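Local coordinates for putative diflavin flavoprotein A 3 (Synechocystis sp., PDB 6H0C) that probably mediates electron transfer from NADH to oxygen, reducing it to water, and is represented here by its flavodiiron core, at residues 131-136 with 218-223; 150-155 with 207-212; 223-228 with 239-244. All coordinates share one frame; numbering follows the deposited sequence. Where two conformers were deposited one is given.

Contact 1 (131-136 with 218-223); sequences KGNDHL and EAYPAQ
Tyr220 overlaps Asn133 at a single place: the phenol OH stands 3.2 Å from the amide oxygen OD1 of Asn133. The separation would suit a hydrogen bond but the angle at the atoms is poor, so this is a polar touch and not a bond. The amide and ring planes are 42° apart, neither stacked nor square, and only 46 Å² is buried in all. The reach is made almost wholly by side chains, because the nearest CA atoms, those of Asn133 and Ala219, are 10.9 Å apart. Tyr220 spans most of the gap: its CB points at the loop opposite, and with CG beside the backbone N (chi1 -52°) the ring carries its hydroxyl to the amide of Asn133. Asn133 starts across this direction, and its amide end then comes nearer.

Asn133 is placed by a type II beta turn from Lys131 to Asp134, where it holds the third position with a positive phi. The turn is closed by Asp134 N bonding to Lys131 O at 3.0 Å. A second tie is nearly straight: the N-H of Lys131 donates to Asp134 OD2 at an angle of 165°, the carboxylate oxygen being met from above its plane. The carbonyl oxygen of Asn133 lies 3.2 Å above the ring plane of His135, just past the turn, off toward the rim. On the other side, Pro221 centres an inverse gamma turn, with a weak bond from Ala222 N to Tyr220 O.

The arrangement is a surface contact of the metallo-hydrolase-like domain. Tyr220, in the loop between helix 207-217 and strand 224-227, meets the Tyr161 ring of strand 158-162 and touches Thr145 and Ile147 of strand 143-148, next to edge strand 135-137.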
loop_
_atom_site.group_PDB
_atom_site.type_symbol
_atom_site.label_atom_id
_atom_site.label_comp_id
_atom_site.label_asym_id
_atom_site.label_seq_id
_atom_site.Cartn_x
_atom_site.Cartn_y
_atom_site.Cartn_z
ATOM N N LYS A 131 -11.910 15.076 -1.006
ATOM C CA LYS A 131 -12.847 14.061 -0.561
ATOM C C LYS A 131 -13.545 13.497 -1.798
ATOM O O LYS A 131 -13.390 14.030 -2.899
ATOM C CB LYS A 131 -13.851 14.671 0.427
ATOM C CG LYS A 131 -14.948 13.740 0.905
ATOM C CD LYS A 131 -15.897 14.443 1.880
ATOM C CE LYS A 131 -16.892 13.462 2.510
ATOM N NZ LYS A 131 -17.820 14.142 3.468
ATOM N N GLY A 132 -14.305 12.422 -1.626
ATOM C CA GLY A 132 -14.998 11.802 -2.741
ATOM C C GLY A 132 -15.867 12.790 -3.490
ATOM O O GLY A 132 -16.635 13.529 -2.881
ATOM N N ASN A 133 -15.716 12.812 -4.812
ATOM C CA ASN A 133 -16.497 13.669 -5.709
ATOM C C ASN A 133 -16.106 15.151 -5.677
ATOM O O ASN A 133 -16.808 15.986 -6.251
ATOM C CB ASN A 133 -17.992 13.520 -5.415
ATOM C CG ASN A 133 -18.486 12.097 -5.629
ATOM O OD1 ASN A 133 -18.084 11.422 -6.579
ATOM N ND2 ASN A 133 -19.352 11.629 -4.738
ATOM N N ASP A 134 -14.990 15.477 -5.020
ATOM C CA ASP A 134 -14.388 16.802 -5.164
ATOM C C ASP A 134 -13.768 16.930 -6.547
ATOM O O ASP A 134 -13.429 15.923 -7.178
ATOM C CB ASP A 134 -13.314 17.060 -4.104
ATOM C CG ASP A 134 -13.891 17.505 -2.780
ATOM O OD1 ASP A 134 -15.096 17.824 -2.726
ATOM O OD2 ASP A 134 -13.130 17.544 -1.790
ATOM N N HIS A 135 -13.605 18.168 -7.006
ATOM C CA HIS A 135 -13.046 18.417 -8.329
ATOM C C HIS A 135 -11.878 19.397 -8.290
ATOM O O HIS A 135 -11.756 20.205 -7.375
ATOM C CB HIS A 135 -14.124 18.955 -9.278
ATOM C CG HIS A 135 -15.350 18.098 -9.351
ATOM N ND1 HIS A 135 -15.362 16.865 -9.966
ATOM C CD2 HIS A 135 -16.604 18.299 -8.887
ATOM C CE1 HIS A 135 -16.572 16.342 -9.875
ATOM N NE2 HIS A 135 -17.344 17.191 -9.223
ATOM N N LEU A 136 -11.022 19.305 -9.302
ATOM C CA LEU A 136 -9.949 20.261 -9.519
ATOM C C LEU A 136 -9.799 20.465 -11.029
ATOM O O LEU A 136 -9.491 19.530 -11.776
ATOM C CB LEU A 136 -8.640 19.775 -8.890
ATOM C CG LEU A 136 -7.475 20.764 -8.930
ATOM C CD1 LEU A 136 -7.732 21.922 -7.972
ATOM C CD2 LEU A 136 -6.155 20.069 -8.607
ATOM N N GLU A 218 -16.012 2.022 -10.654
ATOM C CA GLU A 218 -16.937 1.632 -11.726
ATOM C C GLU A 218 -17.684 2.832 -12.327
ATOM O O GLU A 218 -18.057 2.818 -13.494
ATOM C CB GLU A 218 -17.971 0.635 -11.207
ATOM C CG GLU A 218 -17.650 -0.828 -11.378
ATOM C CD GLU A 218 -18.868 -1.708 -11.088
ATOM O OE1 GLU A 218 -19.318 -2.439 -12.001
ATOM O OE2 GLU A 218 -19.386 -1.664 -9.949
ATOM N N ALA A 219 -17.909 3.862 -11.517
ATOM C CA ALA A 219 -18.703 5.015 -11.937
ATOM C C ALA A 219 -18.005 5.850 -13.010
ATOM O O ALA A 219 -18.625 6.698 -13.652
ATOM C CB ALA A 219 -19.032 5.892 -10.728
ATOM N N TYR A 220 -16.713 5.618 -13.196
ATOM C CA TYR A 220 -15.941 6.392 -14.155
ATOM C C TYR A 220 -15.574 5.512 -15.346
ATOM O O TYR A 220 -14.953 4.457 -15.193
ATOM C CB TYR A 220 -14.708 6.990 -13.462
ATOM C CG TYR A 220 -15.119 7.743 -12.219
ATOM C CD1 TYR A 220 -15.482 9.084 -12.284
ATOM C CD2 TYR A 220 -15.218 7.095 -10.989
ATOM C CE1 TYR A 220 -15.901 9.768 -11.149
ATOM C CE2 TYR A 220 -15.642 7.768 -9.854
ATOM C CZ TYR A 220 -15.982 9.105 -9.938
ATOM O OH TYR A 220 -16.398 9.779 -8.808
ATOM N N PRO A 221 -15.999 5.936 -16.541
ATOM C CA PRO A 221 -15.831 5.179 -17.787
ATOM C C PRO A 221 -14.398 5.214 -18.330
ATOM O O PRO A 221 -14.200 5.514 -19.506
ATOM C CB PRO A 221 -16.797 5.887 -18.744
ATOM C CG PRO A 221 -16.848 7.294 -18.241
ATOM C CD PRO A 221 -16.770 7.175 -16.744
ATOM N N ALA A 222 -13.421 4.897 -17.485
ATOM C CA ALA A 222 -12.015 4.993 -17.864
ATOM C C ALA A 222 -11.645 4.001 -18.962
ATOM O O ALA A 222 -12.140 2.887 -18.988
ATOM C CB ALA A 222 -11.125 4.774 -16.642
ATOM N N GLN A 223 -10.761 4.421 -19.860
ATOM C CA GLN A 223 -10.235 3.550 -20.899
ATOM C C GLN A 223 -8.777 3.160 -20.627
ATOM O O GLN A 223 -8.196 2.330 -21.338
ATOM C CB GLN A 223 -10.348 4.234 -22.255
ATOM C CG GLN A 223 -11.773 4.613 -22.632
ATOM C CD GLN A 223 -12.643 3.408 -22.915
ATOM O OE1 GLN A 223 -13.612 3.146 -22.200
ATOM N NE2 GLN A 223 -12.309 2.671 -23.970
#

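Contact 2 (150-155 with 207-212); sequences PSPRYP and AAQVSA
Gln209 faces the 150-155 loop from CB onward, and CB itself packs against the backbone, 3.4 Å from Pro150 O. Ser151 lies close as well, its CA 4.3 Å from that CB. Next, Gln209 CG stays near the same carbonyl, 4.0 Å from Pro150 O. The chain then bends (chi2 89°), carrying the amide to the Pro152 ring, where Gln209 CD is 3.9 Å from Pro152 CD. The two side chains approach from opposite directions, and the amide end rests on the CG and CD carbons of the proline.

Beside this packing, one water donates to both backbones, at 2.7 Å to Pro150 O and 2.8 Å to Gln209 O. Within the loop, Ser151 OG accepts from Tyr154 N at 3.2 Å, an ST motif. Arg153 and Tyr154 make no contact with the helix segment; both hydrogen-bond a citrate, probably from the crystallisation liquor.

The contact joins the loop between strands 143-148 and 158-162 to helix 207-217 within the metallo-hydrolase-like domain. Direct contact is van der Waals in kind, while the polar link is indirect: two carbonyls, neither able to donate, are joined through the protons of a water.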
loop_
_atom_site.group_PDB
_atom_site.type_symbol
_atom_site.label_atom_id
_atom_site.label_comp_id
_atom_site.label_asym_id
_atom_site.label_seq_id
_atom_site.Cartn_x
_atom_site.Cartn_y
_atom_site.Cartn_z
ATOM N N PRO A 150 -9.244 4.113 0.611
ATOM C CA PRO A 150 -8.404 3.723 1.743
ATOM C C PRO A 150 -8.269 2.217 1.909
ATOM O O PRO A 150 -9.223 1.472 1.667
ATOM C CB PRO A 150 -9.144 4.322 2.946
ATOM C CG PRO A 150 -10.573 4.393 2.505
ATOM C CD PRO A 150 -10.465 4.805 1.056
ATOM N N SER A 151 -7.079 1.791 2.320
ATOM C CA SER A 151 -6.841 0.431 2.784
ATOM C C SER A 151 -5.933 0.514 4.015
ATOM O O SER A 151 -5.403 1.581 4.315
ATOM C CB SER A 151 -6.208 -0.430 1.693
ATOM O OG SER A 151 -4.921 0.051 1.352
ATOM N N PRO A 152 -5.773 -0.600 4.744
ATOM C CA PRO A 152 -4.915 -0.567 5.938
ATOM C C PRO A 152 -3.498 -0.109 5.613
ATOM O O PRO A 152 -2.916 0.708 6.332
ATOM C CB PRO A 152 -4.936 -2.022 6.423
ATOM C CG PRO A 152 -6.295 -2.511 5.994
ATOM C CD PRO A 152 -6.531 -1.864 4.639
ATOM N N ARG A 153 -2.955 -0.612 4.515
ATOM C CA ARG A 153 -1.586 -0.280 4.163
ATOM C C ARG A 153 -1.469 1.110 3.534
ATOM O O ARG A 153 -0.421 1.760 3.628
ATOM C CB ARG A 153 -1.016 -1.338 3.222
ATOM C CG ARG A 153 0.467 -1.173 3.008
ATOM C CD ARG A 153 1.081 -2.341 2.291
ATOM N NE ARG A 153 2.430 -1.994 1.879
ATOM C CZ ARG A 153 3.164 -2.733 1.061
ATOM N NH1 ARG A 153 4.381 -2.336 0.730
ATOM N NH2 ARG A 153 2.673 -3.867 0.578
ATOM N N TYR A 154 -2.541 1.565 2.891
ATOM C CA TYR A 154 -2.551 2.893 2.275
ATOM C C TYR A 154 -3.767 3.675 2.728
ATOM O O TYR A 154 -4.715 3.868 1.964
ATOM C CB TYR A 154 -2.511 2.779 0.749
ATOM C CG TYR A 154 -1.276 2.050 0.306
ATOM C CD1 TYR A 154 -0.027 2.660 0.394
ATOM C CD2 TYR A 154 -1.342 0.734 -0.140
ATOM C CE1 TYR A 154 1.124 1.985 0.018
ATOM C CE2 TYR A 154 -0.189 0.046 -0.513
ATOM C CZ TYR A 154 1.038 0.682 -0.437
ATOM O OH TYR A 154 2.183 0.025 -0.813
ATOM N N PRO A 155 -3.740 4.135 3.982
ATOM C CA PRO A 155 -4.900 4.817 4.563
ATOM C C PRO A 155 -5.246 6.100 3.815
ATOM O O PRO A 155 -6.416 6.509 3.783
ATOM C CB PRO A 155 -4.448 5.122 5.993
ATOM C CG PRO A 155 -3.358 4.133 6.267
ATOM C CD PRO A 155 -2.644 3.983 4.955
ATOM N N ALA A 207 -9.209 -7.229 1.135
ATOM C CA ALA A 207 -10.193 -7.613 0.125
ATOM C C ALA A 207 -11.480 -6.779 0.166
ATOM O O ALA A 207 -12.007 -6.382 -0.874
ATOM C CB ALA A 207 -10.524 -9.086 0.271
ATOM N N ALA A 208 -11.984 -6.510 1.363
ATOM C CA ALA A 208 -13.226 -5.759 1.485
ATOM C C ALA A 208 -13.050 -4.288 1.076
ATOM O O ALA A 208 -13.906 -3.724 0.380
ATOM C CB ALA A 208 -13.764 -5.860 2.906
ATOM N N GLN A 209 -11.945 -3.670 1.502
ATOM C CA GLN A 209 -11.694 -2.264 1.173
ATOM C C GLN A 209 -11.387 -2.102 -0.314
ATOM O O GLN A 209 -11.770 -1.101 -0.932
ATOM C CB GLN A 209 -10.543 -1.681 2.006
ATOM C CG GLN A 209 -10.755 -1.706 3.516
ATOM C CD GLN A 209 -10.250 -3.001 4.152
ATOM O OE1 GLN A 209 -10.340 -4.086 3.557
ATOM N NE2 GLN A 209 -9.707 -2.890 5.363
ATOM N N VAL A 210 -10.696 -3.084 -0.887
ATOM C CA VAL A 210 -10.370 -3.033 -2.308
ATOM C C VAL A 210 -11.646 -3.204 -3.153
ATOM O O VAL A 210 -11.807 -2.553 -4.194
ATOM C CB VAL A 210 -9.304 -4.092 -2.678
ATOM C CG1 VAL A 210 -9.123 -4.180 -4.194
ATOM C CG2 VAL A 210 -7.977 -3.745 -1.999
ATOM N N SER A 211 -12.553 -4.063 -2.694
ATOM C CA SER A 211 -13.823 -4.251 -3.384
ATOM C C SER A 211 -14.668 -2.984 -3.304
ATOM O O SER A 211 -15.339 -2.612 -4.269
ATOM C CB SER A 211 -14.592 -5.436 -2.799
ATOM O OG SER A 211 -15.792 -5.670 -3.517
ATOM N N ALA A 212 -14.636 -2.323 -2.152
ATOM C CA ALA A 212 -15.346 -1.062 -1.991
ATOM C C ALA A 212 -14.769 -0.023 -2.954
ATOM O O ALA A 212 -15.507 0.764 -3.549
ATOM C CB ALA A 212 -15.256 -0.573 -0.557
HETATM O O HOH W 1 -11.386 1.543 -0.029
#

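Contact 3 (223-228 with 239-244); sequences QTYAPS and ELTRNY
The Tyr225 ring stacks with Phe174 and is met at its edge, near the ring plane, by Thr241 OG1. The hydroxyl oxygen sits at the phenol corner: it is 2.7 Å from Tyr225 OH. The same Thr241 OG1 lies 3.3 Å from the ring carbon CE2 of Tyr225. The Thr241 methyl is more remote, with CG2 3.8 Å from Tyr225 OH, so the touching is done by oxygen. Phe174 also stacks with Tyr244, which lies about one turn after Thr241 in helix 237-253.

The two side chains cross at about a right angle, and each CB points at the opposite segment. They bridge a gap in which the nearest CA atoms, of Tyr225 and Thr241, are 10.1 Å apart. With OG1 beside the backbone N (chi1 -58°), Thr241 can meet the phenol and also bond to Leu237 O one turn back in its own helix. On the same helix, Glu239 O accepts from Asn243 ND2 at 2.7 Å and from Asn243 N, the donors coming from opposite faces of the carbonyl plane.

The contact joins edge strand 224-227 of the metallo-hydrolase-like domain to helix 237-253. Chemically, it places a phenol and a threonine hydroxyl within hydrogen-bonding distance. Leu237 O, a carbonyl, can only accept, so in that bond Thr241 OG1 is the donor, and the oxygen has partners on both helix and strand.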
loop_
_atom_site.group_PDB
_atom_site.type_symbol
_atom_site.label_atom_id
_atom_site.label_comp_id
_atom_site.label_asym_id
_atom_site.label_seq_id
_atom_site.Cartn_x
_atom_site.Cartn_y
_atom_site.Cartn_z
ATOM N N GLN A 223 -10.761 4.421 -19.860
ATOM C CA GLN A 223 -10.235 3.550 -20.899
ATOM C C GLN A 223 -8.777 3.160 -20.627
ATOM O O GLN A 223 -8.196 2.330 -21.338
ATOM C CB GLN A 223 -10.348 4.234 -22.255
ATOM C CG GLN A 223 -11.773 4.613 -22.632
ATOM C CD GLN A 223 -12.643 3.408 -22.915
ATOM O OE1 GLN A 223 -13.612 3.146 -22.200
ATOM N NE2 GLN A 223 -12.309 2.671 -23.970
ATOM N N THR A 224 -8.189 3.779 -19.602
ATOM C CA THR A 224 -6.819 3.500 -19.191
ATOM C C THR A 224 -6.732 3.597 -17.675
ATOM O O THR A 224 -7.284 4.520 -17.089
ATOM C CB THR A 224 -5.806 4.495 -19.814
ATOM O OG1 THR A 224 -5.930 4.495 -21.241
ATOM C CG2 THR A 224 -4.359 4.148 -19.422
ATOM N N TYR A 225 -6.060 2.639 -17.046
ATOM C CA TYR A 225 -5.609 2.814 -15.667
ATOM C C TYR A 225 -4.164 3.277 -15.690
ATOM O O TYR A 225 -3.334 2.695 -16.393
ATOM C CB TYR A 225 -5.700 1.521 -14.860
ATOM C CG TYR A 225 -7.081 0.914 -14.699
ATOM C CD1 TYR A 225 -8.233 1.700 -14.672
ATOM C CD2 TYR A 225 -7.221 -0.459 -14.552
ATOM C CE1 TYR A 225 -9.486 1.116 -14.507
ATOM C CE2 TYR A 225 -8.462 -1.046 -14.385
ATOM C CZ TYR A 225 -9.588 -0.266 -14.361
ATOM O OH TYR A 225 -10.805 -0.897 -14.191
ATOM N N ALA A 226 -3.858 4.318 -14.923
ATOM C CA ALA A 226 -2.486 4.792 -14.806
ATOM C C ALA A 226 -2.011 4.534 -13.383
ATOM O O ALA A 226 -2.257 5.348 -12.494
ATOM C CB ALA A 226 -2.397 6.262 -15.147
ATOM N N PRO A 227 -1.347 3.386 -13.159
ATOM C CA PRO A 227 -1.024 2.900 -11.812
ATOM C C PRO A 227 0.345 3.365 -11.317
ATOM O O PRO A 227 1.129 3.924 -12.097
ATOM C CB PRO A 227 -1.038 1.383 -11.992
ATOM C CG PRO A 227 -0.504 1.193 -13.417
ATOM C CD PRO A 227 -0.912 2.437 -14.207
ATOM N N SER A 228 0.636 3.117 -10.042
ATOM C CA SER A 228 1.951 3.447 -9.487
ATOM C C SER A 228 3.090 2.685 -10.141
ATOM O O SER A 228 4.199 3.217 -10.277
ATOM C CB SER A 228 2.003 3.162 -7.984
ATOM O OG SER A 228 1.105 3.990 -7.274
ATOM N N GLU A 239 -9.927 -7.155 -18.825
ATOM C CA GLU A 239 -9.610 -8.492 -18.367
ATOM C C GLU A 239 -9.029 -8.448 -16.961
ATOM O O GLU A 239 -9.359 -9.281 -16.128
ATOM C CB GLU A 239 -8.646 -9.173 -19.324
ATOM C CG GLU A 239 -8.423 -10.628 -19.023
ATOM C CD GLU A 239 -7.826 -11.377 -20.210
ATOM O OE1 GLU A 239 -7.770 -12.619 -20.142
ATOM O OE2 GLU A 239 -7.414 -10.729 -21.205
ATOM N N LEU A 240 -8.178 -7.469 -16.684
ATOM C CA LEU A 240 -7.586 -7.383 -15.355
ATOM C C LEU A 240 -8.659 -7.011 -14.340
ATOM O O LEU A 240 -8.659 -7.510 -13.213
ATOM C CB LEU A 240 -6.437 -6.369 -15.317
ATOM C CG LEU A 240 -5.747 -6.185 -13.956
ATOM C CD1 LEU A 240 -5.271 -7.517 -13.378
ATOM C CD2 LEU A 240 -4.588 -5.187 -14.056
ATOM N N THR A 241 -9.584 -6.144 -14.739
ATOM C CA THR A 241 -10.645 -5.739 -13.826
ATOM C C THR A 241 -11.530 -6.943 -13.464
ATOM O O THR A 241 -11.817 -7.170 -12.289
ATOM C CB THR A 241 -11.491 -4.616 -14.420
ATOM O OG1 THR A 241 -10.641 -3.509 -14.727
ATOM C CG2 THR A 241 -12.542 -4.158 -13.422
ATOM N N ARG A 242 -11.934 -7.726 -14.463
ATOM C CA ARG A 242 -12.714 -8.945 -14.221
ATOM C C ARG A 242 -11.957 -9.934 -13.313
ATOM O O ARG A 242 -12.547 -10.556 -12.432
ATOM C CB ARG A 242 -13.090 -9.621 -15.549
ATOM C CG ARG A 242 -13.968 -8.779 -16.485
ATOM C CD ARG A 242 -14.501 -9.592 -17.692
ATOM N NE ARG A 242 -13.445 -10.287 -18.447
ATOM C CZ ARG A 242 -12.898 -9.844 -19.584
ATOM N NH1 ARG A 242 -13.303 -8.696 -20.118
ATOM N NH2 ARG A 242 -11.943 -10.548 -20.194
ATOM N N ASN A 243 -10.652 -10.067 -13.524
ATOM C CA ASN A 243 -9.818 -10.899 -12.661
ATOM C C ASN A 243 -9.815 -10.422 -11.197
ATOM O O ASN A 243 -9.962 -11.225 -10.274
ATOM C CB ASN A 243 -8.384 -10.948 -13.197
ATOM C CG ASN A 243 -8.176 -12.061 -14.237
ATOM O OD1 ASN A 243 -7.613 -13.112 -13.936
ATOM N ND2 ASN A 243 -8.630 -11.826 -15.456
ATOM N N TYR A 244 -9.635 -9.119 -10.988
ATOM C CA TYR A 244 -9.685 -8.553 -9.640
ATOM C C TYR A 244 -11.000 -8.915 -8.941
ATOM O O TYR A 244 -11.011 -9.310 -7.770
ATOM C CB TYR A 244 -9.526 -7.034 -9.683
ATOM C CG TYR A 244 -8.122 -6.519 -9.467
ATOM C CD1 TYR A 244 -7.030 -7.105 -10.103
ATOM C CD2 TYR A 244 -7.895 -5.410 -8.649
ATOM C CE1 TYR A 244 -5.746 -6.612 -9.916
ATOM C CE2 TYR A 244 -6.625 -4.912 -8.451
ATOM C CZ TYR A 244 -5.553 -5.512 -9.081
ATOM O OH TYR A 244 -4.281 -4.999 -8.876
#

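How the contacts relate
From the N terminus, contact 1 opens at 131-136, at the start of edge strand 135-137, and closes only at 218-223, spanning 81 intervening residues. Contact 2 begins and ends within that span: its loop 150-155 follows strand 143-148, and its other half belongs to the helix leading into the second half of contact 1. Their centres are about 17 Å apart and they do not touch. Contact 3 opens at Gln223, which it shares with contact 1, and closes a short loop of 10 residues at helix 237-253. Contacts 1 and 3 both reach the five-stranded sheet, contact 1 at the turn leading into outermost strand 135-137 and contact 3 at outermost strand 224-227, whereas contact 2 joins a loop to helix 207-217.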